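Local coordinates for cytosine deaminase (Klebsiella pneumoniae, PDB 4R7W), which probably catalyses the hydrolytic deamination of cytosine to uracil and ammonia, as a metal-dependent member of the amidohydrolase family, at residues Glu54-Leu59 against Asp207-Glu212; His113-Val118 against Gln145-Pro150; Asn266-Pro271 against Cys304-Ser309. One frame throughout, in Å; residues are numbered along the deposited sequence.

Contact 1. Residues Glu54-Leu59 against Asp207-Glu212; sequences EPHIHL and DVHCDE. With FE2 (Fe (II) ion), chain L; O7U ((2R)-2-amino-2,5-dihydro-1,5,2-diazaphosphinin-6(1H)-one 2-oxide), chain M.
His56, His58 and His209 meet through their NE2 atoms around one iron(II) ion, joining the two segments across the barrel of an amidohydrolase TIM-barrel enzyme. The strand parts 54-57 and 207-210 are not sheet neighbours; their axes stay 10.2 Å apart, and no direct hydrogen bond links the segments. The His-X-His pair at the C-terminal end of the first barrel strand is a hallmark of this family, and its two rings reach the metal by different torsions. His56 holds CG anti to the backbone N (chi1 -172°), which directs its ring toward 207-212 and the iron, whereas His58 and His209 both place CG beside the backbone N and come at the iron from opposite directions. NE2 of His56 and NE2 of His58 each lie 2.3 Å from the iron, and NE2 of His209 lies 2.5 Å away. The imidazoles are fanned rather than stacked: His56 turns an edge toward the face of His209 in an offset edge-to-face pair with planes 64° apart, while the His58 and His209 rings meet rim to rim. On its far side from the metal, ND1 of His56 is hydrogen-bonded to Ser240, which also bonds Asp207 OD2, so one hydroxyl ties the first-shell histidine to a second-shell carboxylate. Water 1 spans the strands by donating to Pro55 O and Asp207 OD1. The bound phosphorus-containing cytosine analogue lies beside the metal, its O4 2.2 Å from the iron and its C6 over one face of His58. Glu212, extended beyond CG, takes two of the ligand's N-H groups, one on each carboxylate oxygen: N4 donates to Glu212 OE1 at 2.8 Å, and N3 to Glu212 OE2 at 2.7 Å, the latter nearly straight at 165°.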
# COMPACT_ATOMS: atom_id res chain seq x y z
N GLU B 54 -11.66 11.75 6.20
CA GLU B 54 -12.05 10.77 5.19
C GLU B 54 -13.09 11.47 4.35
O GLU B 54 -14.23 11.57 4.75
CB GLU B 54 -12.64 9.52 5.85
CG GLU B 54 -13.17 8.50 4.86
CD GLU B 54 -12.24 8.32 3.68
OE1 GLU B 54 -11.30 7.51 3.79
OE2 GLU B 54 -12.42 9.00 2.66
N PRO B 55 -12.67 12.05 3.21
CA PRO B 55 -13.59 12.90 2.46
C PRO B 55 -14.46 12.12 1.48
O PRO B 55 -15.21 12.73 0.73
CB PRO B 55 -12.66 13.80 1.67
CG PRO B 55 -11.50 12.88 1.35
CD PRO B 55 -11.33 12.01 2.58
N HIS B 56 -14.35 10.80 1.47
CA HIS B 56 -15.14 10.01 0.52
C HIS B 56 -15.26 8.56 0.95
O HIS B 56 -14.33 7.77 0.75
CB HIS B 56 -14.53 10.09 -0.89
CG HIS B 56 -15.37 9.47 -1.96
ND1 HIS B 56 -15.74 10.14 -3.10
CD2 HIS B 56 -15.93 8.24 -2.05
CE1 HIS B 56 -16.48 9.36 -3.86
NE2 HIS B 56 -16.60 8.19 -3.25
N ILE B 57 -16.40 8.20 1.53
CA ILE B 57 -16.65 6.81 1.91
C ILE B 57 -18.12 6.40 1.73
O ILE B 57 -19.01 7.25 1.68
CB ILE B 57 -16.20 6.54 3.36
CG1 ILE B 57 -16.05 5.04 3.60
CG2 ILE B 57 -17.16 7.20 4.35
CD1 ILE B 57 -15.35 4.69 4.90
N HIS B 58 -18.38 5.10 1.59
CA HIS B 58 -19.75 4.61 1.48
C HIS B 58 -20.18 3.88 2.75
O HIS B 58 -20.09 2.66 2.82
CB HIS B 58 -19.89 3.69 0.28
CG HIS B 58 -19.78 4.40 -1.04
ND1 HIS B 58 -20.88 4.72 -1.81
CD2 HIS B 58 -18.70 4.86 -1.71
CE1 HIS B 58 -20.48 5.36 -2.89
NE2 HIS B 58 -19.16 5.46 -2.85
N LEU B 59 -20.66 4.63 3.73
CA LEU B 59 -21.09 4.00 4.99
C LEU B 59 -22.36 3.14 4.86
O LEU B 59 -22.61 2.26 5.68
CB LEU B 59 -21.29 5.06 6.06
CG LEU B 59 -19.98 5.70 6.52
CD1 LEU B 59 -20.22 6.63 7.70
CD2 LEU B 59 -18.94 4.63 6.85
N ASP B 207 -20.81 16.86 -4.59
CA ASP B 207 -19.71 15.90 -4.73
C ASP B 207 -20.15 14.75 -5.65
O ASP B 207 -20.89 13.86 -5.24
CB ASP B 207 -19.27 15.36 -3.37
CG ASP B 207 -17.94 14.63 -3.45
OD1 ASP B 207 -17.11 14.78 -2.51
OD2 ASP B 207 -17.72 13.93 -4.45
N VAL B 208 -19.65 14.78 -6.88
CA VAL B 208 -20.14 13.88 -7.95
C VAL B 208 -19.11 12.78 -8.21
O VAL B 208 -17.90 13.06 -8.26
CB VAL B 208 -20.41 14.71 -9.24
CG1 VAL B 208 -20.87 13.82 -10.42
CG2 VAL B 208 -21.48 15.77 -8.96
N HIS B 209 -19.56 11.53 -8.32
CA HIS B 209 -18.71 10.47 -8.86
C HIS B 209 -18.59 10.76 -10.33
O HIS B 209 -19.54 10.52 -11.09
CB HIS B 209 -19.33 9.09 -8.69
CG HIS B 209 -19.32 8.58 -7.29
ND1 HIS B 209 -19.96 9.23 -6.26
CD2 HIS B 209 -18.75 7.47 -6.75
CE1 HIS B 209 -19.78 8.56 -5.14
NE2 HIS B 209 -19.06 7.48 -5.41
N CYS B 210 -17.45 11.30 -10.72
CA CYS B 210 -17.33 11.88 -12.04
C CYS B 210 -16.36 11.09 -12.89
O CYS B 210 -15.17 11.02 -12.58
CB CYS B 210 -16.87 13.31 -11.93
SG CYS B 210 -17.15 14.26 -13.39
N ASP B 211 -16.88 10.50 -13.96
CA ASP B 211 -16.08 9.75 -14.92
C ASP B 211 -15.28 8.61 -14.27
O ASP B 211 -14.06 8.49 -14.51
CB ASP B 211 -15.14 10.70 -15.68
CG ASP B 211 -15.89 11.82 -16.40
OD1 ASP B 211 -15.50 13.00 -16.24
OD2 ASP B 211 -16.83 11.52 -17.18
N GLU B 212 -15.94 7.80 -13.46
CA GLU B 212 -15.26 6.64 -12.86
C GLU B 212 -15.19 5.48 -13.83
O GLU B 212 -15.85 4.46 -13.63
CB GLU B 212 -15.92 6.18 -11.55
CG GLU B 212 -15.03 5.18 -10.76
CD GLU B 212 -15.69 4.67 -9.48
OE1 GLU B 212 -15.01 3.95 -8.70
OE2 GLU B 212 -16.88 4.98 -9.25
FE FE2 L . -17.36 6.19 -4.10
N1 O7U M . -20.36 3.10 -6.18
C2 O7U M . -19.74 3.75 -7.24
O2 O7U M . -20.30 4.20 -8.26
N3 O7U M . -18.38 3.95 -7.19
N4 O7U M . -16.13 2.59 -6.52
O4 O7U M . -16.74 4.79 -5.66
P4 O7U M . -17.36 3.52 -6.00
C5 O7U M . -18.35 2.70 -4.76
C6 O7U M . -19.60 2.62 -5.02
O HOH W 1 -16.55 12.36 -1.55

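Contact 2. Residues His113-Val118 against Gln145-Pro150; sequences HVRTHV and QIVAFP. With O7U ((2R)-2-amino-2,5-dihydro-1,5,2-diazaphosphinin-6(1H)-one 2-oxide), chain M.
Val114 O accepts the backbone N-H of Gln145, the first of five main-chain bonds that run alternately between the two parallel strands. At Arg115 the side chain adds two bonds of its own. Its chain bends at chi3 (-72°), swinging the guanidinium side-on to Gln145, so that NE and NH2 both donate to Gln145 OE1, each at 2.9 Å. The oxygen lies in the guanidinium plane, with the amide plane turned 33° from it, and this two-nitrogen grip fixes the rotation of the group while NH1 makes a salt bridge with Asp207. Thr116 bonds through its backbone on both sides, N to Gln145 O and O to Val147 N, and its OG1 meets the backbone N of Leu59. These are consecutive strands of a beta-alpha-beta unit of the TIM barrel: Arg115, His117, Gln145 and Val147 face the barrel interior, and Thr116, Val118 and Ile146 face outward, the last two onto helix 126-137. His117 lies alongside Val147, whose CB makes a CH-pi contact 3.9 Å from the ring centroid. The same imidazole turns its edge to the face of Phe149, with planes 82° apart. Val118 closes the run: its CG2 packs 3.6 Å from Ile146 CG2, and its O accepts from Phe149 N, beyond which the Phe149 ring reaches the bound analogue with CZ 3.6 Å from the ligand's O2.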
# COMPACT_ATOMS: atom_id res chain seq x y z
N HIS B 113 -13.40 13.76 10.70
CA HIS B 113 -14.27 14.36 9.70
C HIS B 113 -14.48 13.37 8.58
O HIS B 113 -13.51 12.86 8.01
CB HIS B 113 -13.65 15.64 9.14
CG HIS B 113 -13.54 16.74 10.14
ND1 HIS B 113 -14.60 17.54 10.48
CD2 HIS B 113 -12.49 17.17 10.88
CE1 HIS B 113 -14.22 18.42 11.38
NE2 HIS B 113 -12.94 18.22 11.65
N VAL B 114 -15.75 13.08 8.28
CA VAL B 114 -16.10 12.07 7.29
C VAL B 114 -17.22 12.58 6.37
O VAL B 114 -18.20 13.14 6.84
CB VAL B 114 -16.66 10.81 7.97
CG1 VAL B 114 -16.97 9.72 6.94
CG2 VAL B 114 -15.70 10.30 9.04
N ARG B 115 -17.06 12.37 5.06
CA ARG B 115 -18.15 12.64 4.12
C ARG B 115 -18.57 11.31 3.51
O ARG B 115 -17.79 10.69 2.80
CB ARG B 115 -17.71 13.60 3.02
CG ARG B 115 -18.68 13.66 1.85
CD ARG B 115 -18.22 14.62 0.77
NE ARG B 115 -18.35 16.01 1.18
CZ ARG B 115 -17.95 17.05 0.45
NH1 ARG B 115 -17.36 16.86 -0.73
NH2 ARG B 115 -18.12 18.29 0.90
N THR B 116 -19.79 10.87 3.83
CA THR B 116 -20.29 9.61 3.30
C THR B 116 -21.28 9.82 2.18
O THR B 116 -22.08 10.75 2.21
CB THR B 116 -20.94 8.71 4.38
OG1 THR B 116 -21.23 7.43 3.80
CG2 THR B 116 -22.25 9.31 4.88
N HIS B 117 -21.19 8.96 1.17
CA HIS B 117 -22.21 8.86 0.14
C HIS B 117 -23.23 7.83 0.61
O HIS B 117 -22.90 6.90 1.36
CB HIS B 117 -21.59 8.46 -1.20
CG HIS B 117 -20.69 9.51 -1.77
ND1 HIS B 117 -21.10 10.36 -2.78
CD2 HIS B 117 -19.43 9.89 -1.44
CE1 HIS B 117 -20.12 11.21 -3.05
NE2 HIS B 117 -19.10 10.94 -2.26
N VAL B 118 -24.48 8.05 0.22
CA VAL B 118 -25.56 7.15 0.57
C VAL B 118 -26.37 6.98 -0.68
O VAL B 118 -26.79 7.97 -1.29
CB VAL B 118 -26.46 7.74 1.67
CG1 VAL B 118 -27.45 6.71 2.17
CG2 VAL B 118 -25.61 8.26 2.81
N GLN B 145 -20.70 14.51 7.12
CA GLN B 145 -21.49 15.06 6.01
C GLN B 145 -22.12 13.90 5.24
O GLN B 145 -21.51 12.83 5.12
CB GLN B 145 -20.62 15.89 5.07
CG GLN B 145 -19.96 17.10 5.72
CD GLN B 145 -19.11 17.92 4.74
OE1 GLN B 145 -19.00 17.60 3.55
NE2 GLN B 145 -18.51 18.99 5.25
N ILE B 146 -23.33 14.10 4.71
CA ILE B 146 -24.03 13.05 3.96
C ILE B 146 -24.30 13.46 2.51
O ILE B 146 -24.91 14.52 2.27
CB ILE B 146 -25.37 12.69 4.62
CG1 ILE B 146 -25.14 12.22 6.08
CG2 ILE B 146 -26.14 11.68 3.78
CD1 ILE B 146 -26.43 11.89 6.83
N VAL B 147 -23.84 12.65 1.55
CA VAL B 147 -24.11 12.90 0.13
C VAL B 147 -25.28 12.08 -0.41
O VAL B 147 -25.33 10.85 -0.26
CB VAL B 147 -22.86 12.64 -0.75
CG1 VAL B 147 -23.14 13.04 -2.21
CG2 VAL B 147 -21.64 13.37 -0.22
N ALA B 148 -26.22 12.77 -1.04
CA ALA B 148 -27.31 12.11 -1.78
C ALA B 148 -26.76 11.54 -3.09
O ALA B 148 -26.65 12.24 -4.10
CB ALA B 148 -28.41 13.10 -2.06
N PHE B 149 -26.44 10.25 -3.07
CA PHE B 149 -25.75 9.60 -4.17
C PHE B 149 -26.72 8.72 -4.94
O PHE B 149 -27.23 7.75 -4.39
CB PHE B 149 -24.62 8.72 -3.62
CG PHE B 149 -23.90 7.91 -4.67
CD1 PHE B 149 -23.46 8.50 -5.85
CD2 PHE B 149 -23.64 6.56 -4.45
CE1 PHE B 149 -22.78 7.74 -6.81
CE2 PHE B 149 -22.96 5.81 -5.40
CZ PHE B 149 -22.53 6.40 -6.58
N PRO B 150 -26.99 9.06 -6.21
CA PRO B 150 -27.93 8.24 -7.00
C PRO B 150 -27.20 7.11 -7.73
O PRO B 150 -26.89 7.24 -8.89
CB PRO B 150 -28.51 9.25 -7.99
CG PRO B 150 -27.34 10.17 -8.28
CD PRO B 150 -26.56 10.26 -6.95
N1 O7U M . -20.36 3.10 -6.18
C2 O7U M . -19.74 3.75 -7.24
O2 O7U M . -20.30 4.20 -8.26
N3 O7U M . -18.38 3.95 -7.19
N4 O7U M . -16.13 2.59 -6.52
O4 O7U M . -16.74 4.79 -5.66
P4 O7U M . -17.36 3.52 -6.00
C5 O7U M . -18.35 2.70 -4.76
C6 O7U M . -19.60 2.62 -5.02

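Contact 3. Residues Asn266-Pro271 against Cys304-Ser309; sequences NFISCP and CFAQDS. With FE2 (Fe (II) ion), chain L; O7U ((2R)-2-amino-2,5-dihydro-1,5,2-diazaphosphinin-6(1H)-one 2-oxide), chain M.
Asp308, just beyond the last strand of the TIM barrel, completes the iron site typical of amidohydrolases and touches Cys270 at the end of the neighbouring strand. Asp308 OD2 binds the iron(II) ion at 2.4 Å, alongside His56, His58, His209 and the ligand's O4. The second oxygen, OD1, lies 3.0 Å from that O4, so the whole carboxylate borders the metal-bound phosphoryl oxygen. Behind it stands Cys270, with SG 3.4 Å from Asp308 OD1 and 3.9 Å from Ala306 CB, so its sulfur touches both the metal-binding aspartate and the residue just after strand 303-305. Farther out, parallel strand pairing sets the position of that loop: Ser269 N donates to Cys304 O at 2.8 Å and 169°, Cys304 N donates to Phe267 O, and a weak bond from Ala306 N to Ser269 O closes the pairing. Ile268 sends its two branches to different partners on the barrel-interior side, CG2 to Ala306 and CG1 to Cys304 SG. Cys270 occupies the N-cap position of helix 271-277. On the face of the sheet that carries Ser269 and Phe305, Pro271 and Phe305 cross at about a right angle, with Pro271 CD 3.7 Å from Phe305 CD1.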
# COMPACT_ATOMS: atom_id res chain seq x y z
N ASN B 266 -12.91 21.19 -6.38
CA ASN B 266 -12.00 20.25 -5.76
C ASN B 266 -12.03 18.88 -6.42
O ASN B 266 -12.95 18.56 -7.18
CB ASN B 266 -12.35 20.10 -4.28
CG ASN B 266 -12.23 21.39 -3.54
OD1 ASN B 266 -11.14 21.79 -3.14
ND2 ASN B 266 -13.36 22.09 -3.36
N PHE B 267 -11.02 18.07 -6.11
CA PHE B 267 -10.87 16.73 -6.65
C PHE B 267 -10.55 15.74 -5.55
O PHE B 267 -9.73 16.02 -4.69
CB PHE B 267 -9.75 16.70 -7.70
CG PHE B 267 -10.10 17.40 -8.99
CD1 PHE B 267 -10.53 16.68 -10.10
CD2 PHE B 267 -10.04 18.79 -9.07
CE1 PHE B 267 -10.87 17.32 -11.27
CE2 PHE B 267 -10.37 19.44 -10.25
CZ PHE B 267 -10.80 18.70 -11.35
N ILE B 268 -11.18 14.57 -5.61
CA ILE B 268 -10.86 13.50 -4.67
C ILE B 268 -10.41 12.29 -5.47
O ILE B 268 -11.03 11.96 -6.49
CB ILE B 268 -12.08 13.14 -3.78
CG1 ILE B 268 -12.39 14.27 -2.78
CG2 ILE B 268 -11.82 11.88 -3.00
CD1 ILE B 268 -13.68 14.03 -1.97
N SER B 269 -9.33 11.64 -5.04
CA SER B 269 -8.87 10.41 -5.72
C SER B 269 -8.86 9.26 -4.72
O SER B 269 -8.55 9.46 -3.54
CB SER B 269 -7.48 10.62 -6.33
OG SER B 269 -7.02 9.46 -7.04
N CYS B 270 -9.23 8.07 -5.17
CA CYS B 270 -9.26 6.90 -4.30
C CYS B 270 -8.33 5.80 -4.82
O CYS B 270 -8.79 4.83 -5.44
CB CYS B 270 -10.70 6.40 -4.16
SG CYS B 270 -11.90 7.70 -3.67
N PRO B 271 -7.02 5.94 -4.56
CA PRO B 271 -5.98 5.10 -5.20
C PRO B 271 -6.10 3.60 -4.95
O PRO B 271 -5.82 2.83 -5.87
CB PRO B 271 -4.68 5.64 -4.59
CG PRO B 271 -5.11 6.23 -3.28
CD PRO B 271 -6.43 6.87 -3.59
N CYS B 304 -7.17 15.55 -3.10
CA CYS B 304 -6.91 14.77 -1.89
C CYS B 304 -7.26 13.29 -2.03
O CYS B 304 -7.86 12.87 -3.03
CB CYS B 304 -7.63 15.38 -0.68
SG CYS B 304 -9.41 15.38 -0.88
N PHE B 305 -6.89 12.49 -1.03
CA PHE B 305 -7.04 11.04 -1.10
C PHE B 305 -8.16 10.54 -0.18
O PHE B 305 -8.50 11.18 0.81
CB PHE B 305 -5.72 10.35 -0.74
CG PHE B 305 -4.64 10.45 -1.81
CD1 PHE B 305 -4.91 10.20 -3.15
CD2 PHE B 305 -3.33 10.77 -1.45
CE1 PHE B 305 -3.90 10.28 -4.12
CE2 PHE B 305 -2.31 10.85 -2.41
CZ PHE B 305 -2.60 10.61 -3.75
N ALA B 306 -8.73 9.38 -0.54
CA ALA B 306 -9.83 8.80 0.24
C ALA B 306 -9.89 7.29 0.09
O ALA B 306 -9.53 6.75 -0.95
CB ALA B 306 -11.17 9.42 -0.19
N GLN B 307 -10.41 6.63 1.12
CA GLN B 307 -10.56 5.16 1.14
C GLN B 307 -11.68 4.63 0.24
O GLN B 307 -11.58 3.52 -0.30
CB GLN B 307 -10.81 4.68 2.58
CG GLN B 307 -9.67 4.99 3.55
CD GLN B 307 -9.99 4.67 5.00
OE1 GLN B 307 -9.90 3.51 5.43
NE2 GLN B 307 -10.36 5.69 5.77
N ASP B 308 -12.75 5.40 0.13
CA ASP B 308 -13.92 5.04 -0.68
C ASP B 308 -14.76 3.92 -0.08
O ASP B 308 -15.94 4.11 0.22
CB ASP B 308 -13.50 4.67 -2.10
CG ASP B 308 -14.56 4.96 -3.11
OD1 ASP B 308 -14.17 5.20 -4.26
OD2 ASP B 308 -15.75 4.96 -2.76
N SER B 309 -14.17 2.73 0.07
CA SER B 309 -14.91 1.55 0.53
C SER B 309 -14.23 0.84 1.68
O SER B 309 -13.00 0.81 1.76
CB SER B 309 -15.05 0.53 -0.61
OG SER B 309 -15.82 1.01 -1.69
FE FE2 L . -17.36 6.19 -4.10
N1 O7U M . -20.36 3.10 -6.18
C2 O7U M . -19.74 3.75 -7.24
O2 O7U M . -20.30 4.20 -8.26
N3 O7U M . -18.38 3.95 -7.19
N4 O7U M . -16.13 2.59 -6.52
O4 O7U M . -16.74 4.79 -5.66
P4 O7U M . -17.36 3.52 -6.00
C5 O7U M . -18.35 2.70 -4.76
C6 O7U M . -19.60 2.62 -5.02

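Overall arrangement
All three contacts are buried and belong to one barrel, but they differ in how they hold it together. Contacts 2 and 3 pair neighbouring parallel strands by backbone hydrogen bonds, whereas contact 1 spans the interior, where the metal, a water and the bound analogue do the joining. Contacts 1 and 3 share the iron, and Glu54 OE1 is probably hydrogen-bonded to Gln307 NE2 between them; contact 2 contributes no metal ligand, yet His117 and Phe149 pack against His209 as a second shell. A probable backbone bond from Glu54 N to His113 O also ties contact 1 to contact 2. Contacts 2 and 3 do not touch, their centres about 13 Å apart, and contact 1 lies against both.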